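PDB 6ECB: Vlm2 from Streptomyces tsusimaensis, which takes part in valinomycin biosynthesis as a non-ribosomal peptide synthetase, represented here by its thioesterase domain, which probably releases the finished depsipeptide from the carrier. Local coordinates for residues 80-85 against 90-95; 136-141 against 274-279; 165-170 against 188-193. All blocks are in the same frame, centred on the assembly; numbering follows the deposited sequence.

In the fold
From the N terminus of this alpha/beta-hydrolase fold, contact 1 comes first and is entirely local: it folds the loop after strand 67-71 back on helix 86-97. Contact 2 opens at the end of strand 134-137 and closes only at 274-279, bringing the end of a central strand against the loop before the last helix, 281-293. Nested within this long excursion is contact 3, a helix-to-helix pairing in the segment inserted between strands 134-137 and 237-241. Contacts 2 and 3 touch where Arg278 meets Met170; contact 1 stands apart, its centre about 23 Å from that of contact 2.

Contact 1. Residues 80-85 against 90-95; sequences TPVYPS and VQFCSD
Phe92 reaches out from helix 86-97 and presents one corner of its ring, the CE2 atom, to both Pro84 and Val82 of the preceding loop. Pro84 lies at the ring edge, close to the ring plane, and its CB is 3.9 Å from Phe92 CE2. Val82 contributes one methyl branch: CG1 comes at the ring obliquely and stops 4.3 Å from Phe92 CE2, the longer of the two touches. The ring can span the gap because its CG is anti to the carbonyl carbon (chi1 -77°), a torsion that sends it off the helix toward the loop. The backbones themselves stay well apart, with 8.9 Å between the CA atoms of Pro84 and Phe92, and the two segments bury 108 Å² in all.

The tight part is centred on Pro84, which is buried. Leu215 of helix 206-220 packs on it too, while its carbonyl oxygen accepts hydrogen bonds from Tyr222 and His218. Ala26 and Pro73 also lie against the Phe92 ring, and Pro24 touches Val82. The other side is loose. Tyr83 points away from helix 86-97 and is exposed, though it lies against Arg214 and Leu215 of helix 206-220, and Gln91 and Asp95 lie on the solvent side of helix 86-97.

Ser85 ends the loop as the N-cap of helix 86-97: its side chain caps a backbone N in the first turn, and its own N is bonded by Glu88, a reciprocal pattern consistent with a capping box. An apolar cluster of Pro84, Val82 and Phe92 thus accompanies a capped helix start in the strand-loop-helix succession of an alpha/beta-hydrolase fold.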
loop_
_atom_site.group_PDB
_atom_site.type_symbol
_atom_site.label_atom_id
_atom_site.label_comp_id
_atom_site.label_asym_id
_atom_site.label_seq_id
_atom_site.Cartn_x
_atom_site.Cartn_y
_atom_site.Cartn_z
ATOM N N THR A 80 -19.652 7.453 -7.482
ATOM C CA THR A 80 -19.567 6.581 -8.636
ATOM C C THR A 80 -18.329 5.700 -8.484
ATOM O O THR A 80 -17.242 6.221 -8.237
ATOM C CB THR A 80 -19.472 7.392 -9.917
ATOM O OG1 THR A 80 -20.392 8.493 -9.861
ATOM C CG2 THR A 80 -19.812 6.513 -11.102
ATOM N N PRO A 81 -18.456 4.377 -8.571
ATOM C CA PRO A 81 -17.249 3.540 -8.535
ATOM C C PRO A 81 -16.390 3.877 -9.739
ATOM O O PRO A 81 -16.904 4.271 -10.792
ATOM C CB PRO A 81 -17.794 2.107 -8.602
ATOM C CG PRO A 81 -19.287 2.219 -8.485
ATOM C CD PRO A 81 -19.652 3.592 -8.918
ATOM N N VAL A 82 -15.077 3.766 -9.559
ATOM C CA VAL A 82 -14.107 4.093 -10.596
ATOM C C VAL A 82 -13.118 2.945 -10.691
ATOM O O VAL A 82 -12.581 2.511 -9.666
ATOM C CB VAL A 82 -13.361 5.406 -10.286
ATOM C CG1 VAL A 82 -12.363 5.712 -11.378
ATOM C CG2 VAL A 82 -14.351 6.540 -10.121
ATOM N N TYR A 83 -12.852 2.492 -11.915
ATOM C CA TYR A 83 -11.896 1.421 -12.199
ATOM C C TYR A 83 -10.809 2.020 -13.083
ATOM O O TYR A 83 -10.861 1.944 -14.318
ATOM C CB TYR A 83 -12.588 0.232 -12.865
ATOM C CG TYR A 83 -13.733 -0.286 -12.043
ATOM C CD1 TYR A 83 -13.492 -0.941 -10.846
ATOM C CD2 TYR A 83 -15.044 -0.080 -12.418
ATOM C CE1 TYR A 83 -14.524 -1.410 -10.066
ATOM C CE2 TYR A 83 -16.090 -0.560 -11.646
ATOM C CZ TYR A 83 -15.818 -1.217 -10.452
ATOM O OH TYR A 83 -16.850 -1.700 -9.659
ATOM N N PRO A 84 -9.819 2.656 -12.486
ATOM C CA PRO A 84 -8.806 3.342 -13.285
ATOM C C PRO A 84 -7.818 2.374 -13.899
ATOM O O PRO A 84 -7.513 1.315 -13.339
ATOM C CB PRO A 84 -8.096 4.249 -12.268
ATOM C CG PRO A 84 -8.403 3.695 -10.960
ATOM C CD PRO A 84 -9.614 2.816 -11.040
ATOM N N SER A 85 -7.280 2.779 -15.037
ATOM C CA SER A 85 -6.065 2.146 -15.536
ATOM C C SER A 85 -4.930 2.426 -14.548
ATOM O O SER A 85 -5.023 3.302 -13.683
ATOM C CB SER A 85 -5.705 2.680 -16.917
ATOM O OG SER A 85 -5.266 4.026 -16.792
ATOM N N VAL A 90 -2.133 6.335 -11.079
ATOM C CA VAL A 90 -0.950 7.113 -10.718
ATOM C C VAL A 90 -1.279 8.595 -10.731
ATOM O O VAL A 90 -0.867 9.352 -9.836
ATOM C CB VAL A 90 0.211 6.794 -11.672
ATOM C CG1 VAL A 90 1.361 7.800 -11.451
ATOM C CG2 VAL A 90 0.704 5.367 -11.458
ATOM N N GLN A 91 -2.021 9.025 -11.749
ATOM C CA GLN A 91 -2.416 10.422 -11.860
ATOM C C GLN A 91 -3.287 10.834 -10.686
ATOM O O GLN A 91 -3.059 11.891 -10.078
ATOM C CB GLN A 91 -3.120 10.642 -13.199
ATOM C CG GLN A 91 -3.558 12.055 -13.426
ATOM C CD GLN A 91 -2.377 12.980 -13.645
ATOM O OE1 GLN A 91 -2.205 13.977 -12.938
ATOM N NE2 GLN A 91 -1.552 12.645 -14.630
ATOM N N PHE A 92 -4.308 10.025 -10.357
ATOM C CA PHE A 92 -5.152 10.338 -9.210
ATOM C C PHE A 92 -4.296 10.496 -7.958
ATOM O O PHE A 92 -4.481 11.436 -7.171
ATOM C CB PHE A 92 -6.183 9.241 -8.953
ATOM C CG PHE A 92 -7.367 9.231 -9.889
ATOM C CD1 PHE A 92 -8.213 10.325 -9.994
ATOM C CD2 PHE A 92 -7.682 8.078 -10.592
ATOM C CE1 PHE A 92 -9.330 10.283 -10.825
ATOM C CE2 PHE A 92 -8.786 8.023 -11.423
ATOM C CZ PHE A 92 -9.616 9.125 -11.544
ATOM N N CYS A 93 -3.365 9.564 -7.753
ATOM C CA CYS A 93 -2.596 9.534 -6.518
ATOM C C CYS A 93 -1.575 10.664 -6.473
ATOM O O CYS A 93 -1.330 11.248 -5.405
ATOM C CB CYS A 93 -1.909 8.184 -6.368
ATOM S SG CYS A 93 -3.038 6.833 -6.015
ATOM N N SER A 94 -0.978 10.988 -7.620
ATOM C CA SER A 94 -0.060 12.122 -7.698
ATOM C C SER A 94 -0.770 13.416 -7.348
ATOM O O SER A 94 -0.291 14.216 -6.529
ATOM C CB SER A 94 0.541 12.230 -9.107
ATOM O OG SER A 94 1.241 11.065 -9.484
ATOM N N ASP A 95 -1.925 13.639 -7.966
ATOM C CA ASP A 95 -2.684 14.839 -7.704
ATOM C C ASP A 95 -3.034 14.958 -6.235
ATOM O O ASP A 95 -2.993 16.052 -5.682
ATOM C CB ASP A 95 -3.960 14.842 -8.531
ATOM C CG ASP A 95 -3.704 15.119 -10.008
ATOM O OD1 ASP A 95 -2.581 15.506 -10.402
ATOM O OD2 ASP A 95 -4.661 14.954 -10.778
#

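Contact 2. Residues 136-141 against 274-279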
loop_
_atom_site.group_PDB
_atom_site.type_symbol
_atom_site.label_atom_id
_atom_site.label_comp_id
_atom_site.label_asym_id
_atom_site.label_seq_id
_atom_site.Cartn_x
_atom_site.Cartn_y
_atom_site.Cartn_z
ATOM N N ILE A 136 9.791 1.456 -0.396
ATOM C CA ILE A 136 9.177 0.267 -0.982
ATOM C C ILE A 136 9.053 -0.791 0.108
ATOM O O ILE A 136 10.047 -1.192 0.738
ATOM C CB ILE A 136 9.988 -0.268 -2.172
ATOM C CG1 ILE A 136 9.987 0.736 -3.334
ATOM C CG2 ILE A 136 9.455 -1.657 -2.588
ATOM C CD1 ILE A 136 8.625 1.024 -3.927
ATOM N N LEU A 137 7.830 -1.280 0.313
ATOM C CA LEU A 137 7.570 -2.314 1.309
ATOM C C LEU A 137 7.384 -3.651 0.588
ATOM O O LEU A 137 6.307 -3.963 0.069
ATOM C CB LEU A 137 6.354 -1.952 2.148
ATOM C CG LEU A 137 6.498 -0.664 2.959
ATOM C CD1 LEU A 137 5.182 -0.415 3.703
ATOM C CD2 LEU A 137 7.661 -0.710 3.932
ATOM N N ASP A 138 8.481 -4.395 0.513
ATOM C CA ASP A 138 8.502 -5.821 0.205
ATOM C C ASP A 138 7.889 -6.203 -1.144
ATOM O O ASP A 138 7.219 -7.237 -1.257
ATOM C CB ASP A 138 7.814 -6.607 1.340
ATOM C CG ASP A 138 8.197 -8.057 1.332
ATOM O OD1 ASP A 138 9.396 -8.342 1.103
ATOM O OD2 ASP A 138 7.320 -8.904 1.586
ATOM N N THR A 139 8.151 -5.417 -2.201
ATOM C CA THR A 139 7.847 -5.873 -3.541
ATOM C C THR A 139 9.048 -5.571 -4.426
ATOM O O THR A 139 9.608 -4.476 -4.333
ATOM C CB THR A 139 6.586 -5.222 -4.181
ATOM O OG1 THR A 139 6.363 -5.805 -5.469
ATOM C CG2 THR A 139 6.728 -3.780 -4.392
ATOM N N PRO A 140 9.427 -6.497 -5.297
ATOM C CA PRO A 140 10.393 -6.167 -6.348
ATOM C C PRO A 140 9.756 -5.288 -7.399
ATOM O O PRO A 140 8.520 -5.191 -7.499
ATOM C CB PRO A 140 10.754 -7.533 -6.953
ATOM C CG PRO A 140 10.112 -8.554 -6.123
ATOM C CD PRO A 140 8.943 -7.878 -5.451
ATOM N N PRO A 141 10.555 -4.724 -8.286
ATOM C CA PRO A 141 9.951 -3.935 -9.361
ATOM C C PRO A 141 9.147 -4.787 -10.315
ATOM O O PRO A 141 8.155 -4.292 -10.874
ATOM C CB PRO A 141 11.156 -3.254 -10.042
ATOM C CG PRO A 141 12.351 -3.848 -9.507
ATOM C CD PRO A 141 12.020 -4.566 -8.212
ATOM N N ALA A 274 2.477 -10.870 3.579
ATOM C CA ALA A 274 1.193 -10.506 4.175
ATOM C C ALA A 274 1.340 -10.082 5.636
ATOM O O ALA A 274 0.802 -9.047 6.056
ATOM C CB ALA A 274 0.232 -11.688 4.068
ATOM N N THR A 275 2.087 -10.844 6.420
ATOM C CA THR A 275 2.090 -10.620 7.864
ATOM C C THR A 275 3.015 -9.496 8.312
ATOM O O THR A 275 2.962 -9.101 9.491
ATOM C CB THR A 275 2.487 -11.899 8.585
ATOM O OG1 THR A 275 3.886 -12.153 8.394
ATOM C CG2 THR A 275 1.675 -13.072 8.090
ATOM N N MET A 276 3.857 -8.962 7.422
ATOM C CA MET A 276 4.745 -7.885 7.837
ATOM C C MET A 276 3.971 -6.632 8.245
ATOM O O MET A 276 4.511 -5.813 8.992
ATOM C CB MET A 276 5.724 -7.514 6.717
ATOM C CG MET A 276 5.005 -7.195 5.424
ATOM S SD MET A 276 6.051 -6.332 4.249
ATOM C CE MET A 276 6.167 -4.727 4.991
ATOM N N LEU A 277 2.741 -6.451 7.760
ATOM C CA LEU A 277 1.986 -5.237 8.076
ATOM C C LEU A 277 1.060 -5.436 9.272
ATOM O O LEU A 277 0.273 -4.534 9.570
ATOM C CB LEU A 277 1.165 -4.764 6.876
ATOM C CG LEU A 277 2.028 -4.198 5.744
ATOM C CD1 LEU A 277 1.106 -3.824 4.575
ATOM C CD2 LEU A 277 2.823 -2.995 6.233
ATOM N N ARG A 278 1.120 -6.594 9.927
ATOM C CA ARG A 278 0.271 -6.919 11.066
ATOM C C ARG A 278 1.126 -7.256 12.270
ATOM O O ARG A 278 2.313 -7.567 12.151
ATOM C CB ARG A 278 -0.644 -8.109 10.772
ATOM C CG ARG A 278 -1.340 -7.935 9.442
ATOM C CD ARG A 278 -2.521 -8.838 9.301
ATOM N NE ARG A 278 -2.290 -10.159 9.876
ATOM C CZ ARG A 278 -2.087 -11.272 9.176
ATOM N NH1 ARG A 278 -2.081 -11.253 7.845
ATOM N NH2 ARG A 278 -1.891 -12.417 9.819
ATOM N N ALA A 279 0.497 -7.223 13.440
ATOM C CA ALA A 279 1.196 -7.593 14.651
ATOM C C ALA A 279 1.559 -9.076 14.586
ATOM O O ALA A 279 0.812 -9.876 14.017
ATOM C CB ALA A 279 0.322 -7.314 15.878
#
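Met276 extends from a short 3-10 segment toward the end of strand 134-137 and meets Asp138 and Leu137 with the outer half of its side chain. From CB the chain sets out with CG lodged between the backbone N and the carbonyl carbon (chi1 54°), and CB and CG serve mainly to carry the sulfur across. SD makes the closest approach, 3.4 Å from Asp138 CB, with the two side chains crossing at a slant. The same sulfur lies 3.9 Å from Asp138 OD2, so it rests beside the carboxylate as well as on its methylene. A bend at chi3 (-72°) then turns CE onto Leu137, whose CB is 4.0 Å from that methyl. Beside this line a second apolar touch joins the two leucines, Leu137 CD1 to Leu277 CD2 at 4.3 Å. His110, at the end of strand 105-110, packs against Leu137, Met276 and Leu277 alike.

The polar end of Asp138 is satisfied by partners beyond the two segments. OD1 accepts from Thr242 N and His245 NE2, and OD2 accepts from His273 ND1. Asp138, His273 and Ser111, which sits on a nucleophile-elbow sequence, have a geometry consistent with a Ser-His-Asp triad, as expected of a thioesterase in this clan.

No hydrogen bond crosses between the segments, which bury 153 Å² against each other. Chemically, then, the contact is largely apolar, though the sulfur also lies near a carboxylate oxygen: the thioether rests against a probable triad aspartate, the leucines and the methionine methyl pack on one another beside it, and three outside donors hold its carboxylate.

Contact 3. Residues 165-170 against 188-193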
loop_
_atom_site.group_PDB
_atom_site.type_symbol
_atom_site.label_atom_id
_atom_site.label_comp_id
_atom_site.label_asym_id
_atom_site.label_seq_id
_atom_site.Cartn_x
_atom_site.Cartn_y
_atom_site.Cartn_z
ATOM N N MET A 165 -7.395 -14.028 1.523
ATOM C CA MET A 165 -5.962 -13.787 1.616
ATOM C C MET A 165 -5.614 -12.306 1.678
ATOM O O MET A 165 -4.586 -11.949 2.256
ATOM C CB MET A 165 -5.233 -14.436 0.430
ATOM C CG MET A 165 -5.377 -15.967 0.340
ATOM S SD MET A 165 -5.096 -16.883 1.889
ATOM C CE MET A 165 -3.501 -16.266 2.383
ATOM N N GLY A 166 -6.434 -11.436 1.091
ATOM C CA GLY A 166 -6.117 -10.019 1.069
ATOM C C GLY A 166 -6.667 -9.290 2.281
ATOM O O GLY A 166 -6.019 -9.240 3.332
ATOM N N ILE A 167 -7.886 -8.755 2.172
ATOM C CA ILE A 167 -8.443 -8.008 3.297
ATOM C C ILE A 167 -8.686 -8.919 4.503
ATOM O O ILE A 167 -8.584 -8.470 5.651
ATOM C CB ILE A 167 -9.712 -7.242 2.860
ATOM C CG1 ILE A 167 -10.181 -6.320 3.988
ATOM C CG2 ILE A 167 -10.825 -8.208 2.408
ATOM C CD1 ILE A 167 -10.927 -5.116 3.492
ATOM N N GLY A 168 -9.002 -10.204 4.285
ATOM C CA GLY A 168 -9.038 -11.134 5.401
ATOM C C GLY A 168 -7.744 -11.105 6.198
ATOM O O GLY A 168 -7.755 -11.099 7.434
ATOM N N GLY A 169 -6.614 -11.060 5.498
ATOM C CA GLY A 169 -5.340 -10.900 6.174
ATOM C C GLY A 169 -5.229 -9.556 6.865
ATOM O O GLY A 169 -4.879 -9.484 8.046
ATOM N N MET A 170 -5.540 -8.470 6.141
ATOM C CA MET A 170 -5.438 -7.131 6.718
ATOM C C MET A 170 -6.215 -7.041 8.029
ATOM O O MET A 170 -5.886 -6.210 8.882
ATOM C CB MET A 170 -5.952 -6.058 5.734
ATOM C CG MET A 170 -5.085 -5.769 4.482
ATOM S SD MET A 170 -5.936 -4.637 3.324
ATOM C CE MET A 170 -4.854 -4.607 1.891
ATOM N N GLN A 188 -19.656 -11.195 5.402
ATOM C CA GLN A 188 -20.322 -10.820 6.644
ATOM C C GLN A 188 -19.398 -11.016 7.837
ATOM O O GLN A 188 -19.432 -10.224 8.785
ATOM C CB GLN A 188 -21.604 -11.610 6.837
ATOM C CG GLN A 188 -22.443 -11.072 7.983
ATOM C CD GLN A 188 -22.819 -9.613 7.782
ATOM O OE1 GLN A 188 -23.401 -9.250 6.761
ATOM N NE2 GLN A 188 -22.463 -8.765 8.747
ATOM N N LEU A 189 -18.556 -12.055 7.809
ATOM C CA LEU A 189 -17.586 -12.223 8.891
ATOM C C LEU A 189 -16.625 -11.047 8.948
ATOM O O LEU A 189 -16.253 -10.590 10.034
ATOM C CB LEU A 189 -16.795 -13.518 8.726
ATOM C CG LEU A 189 -17.487 -14.842 9.042
ATOM C CD1 LEU A 189 -16.453 -15.948 8.915
ATOM C CD2 LEU A 189 -18.103 -14.822 10.424
ATOM N N LEU A 190 -16.191 -10.551 7.790
ATOM C CA LEU A 190 -15.313 -9.394 7.799
ATOM C C LEU A 190 -16.017 -8.184 8.402
ATOM O O LEU A 190 -15.419 -7.434 9.182
ATOM C CB LEU A 190 -14.819 -9.071 6.385
ATOM C CG LEU A 190 -14.024 -10.161 5.670
ATOM C CD1 LEU A 190 -13.522 -9.630 4.340
ATOM C CD2 LEU A 190 -12.855 -10.654 6.516
ATOM N N LEU A 191 -17.285 -7.966 8.044
ATOM C CA LEU A 191 -18.020 -6.833 8.598
ATOM C C LEU A 191 -18.214 -7.004 10.101
ATOM O O LEU A 191 -18.062 -6.048 10.871
ATOM C CB LEU A 191 -19.364 -6.681 7.878
ATOM C CG LEU A 191 -19.250 -6.365 6.383
ATOM C CD1 LEU A 191 -20.607 -6.428 5.697
ATOM C CD2 LEU A 191 -18.633 -5.002 6.189
ATOM N N ASP A 192 -18.542 -8.222 10.530
ATOM C CA ASP A 192 -18.672 -8.506 11.956
ATOM C C ASP A 192 -17.394 -8.135 12.707
ATOM O O ASP A 192 -17.443 -7.606 13.828
ATOM C CB ASP A 192 -18.991 -9.984 12.145
ATOM C CG ASP A 192 -20.426 -10.334 11.778
ATOM O OD1 ASP A 192 -21.253 -9.411 11.601
ATOM O OD2 ASP A 192 -20.721 -11.542 11.673
ATOM N N ARG A 193 -16.243 -8.433 12.113
ATOM C CA ARG A 193 -14.956 -8.088 12.714
ATOM C C ARG A 193 -14.718 -6.583 12.713
ATOM O O ARG A 193 -14.120 -6.047 13.652
ATOM C CB ARG A 193 -13.845 -8.818 11.955
ATOM C CG ARG A 193 -12.419 -8.231 12.105
ATOM C CD ARG A 193 -11.864 -8.328 13.535
ATOM N NE ARG A 193 -10.508 -7.779 13.623
ATOM C CZ ARG A 193 -10.220 -6.478 13.630
ATOM N NH1 ARG A 193 -11.193 -5.576 13.563
ATOM N NH2 ARG A 193 -8.956 -6.072 13.699
#
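Leu190 drives both of its methyl branches against the short helix 167-170, one onto Ile167 and the other onto Gly168. The van der Waals contacts come first. CD1 of Leu190 is 3.6 Å from Ile167 CG2, the two side chains meeting at an angle. CD2 of Leu190 lies 4.0 Å from the CA of Gly168, a touch on the backbone itself; the CA atoms of Gly168 and Leu190 are 6.9 Å apart. Leu190 CG sits anti to its carbonyl carbon (chi1 -60°), a setting that aims the fork at the neighbouring helix. The contact is small, 101 Å² in all, and wholly buried.

Hydrogen bonds run within each helix and none passes between them. Met170 N reaches Gly166 O at 3.0 Å, closing the turn that begins at the N-cap Gly166. On the far side of helix 183-194, Gln188 NE2 donates to Asp192 OD1 over 3.2 Å, nearly straight at 165°. The acceptor is met from above the carboxylate plane, while the bond keeps close to the amide plane of Gln188.

Ionic pairs lie at the periphery: Asp192 OD1 also forms a salt bridge with Lys195, and Arg193 is joined to Asp197. Ile167 is covered further by Leu52 and by Leu209 and Phe212 of helix 206-220, and Leu190 by Leu178 of helix 175-179. The pair is thereby seated in a helical cluster inserted between strands 134-137 and 237-241, the position of the lid in related thioesterases.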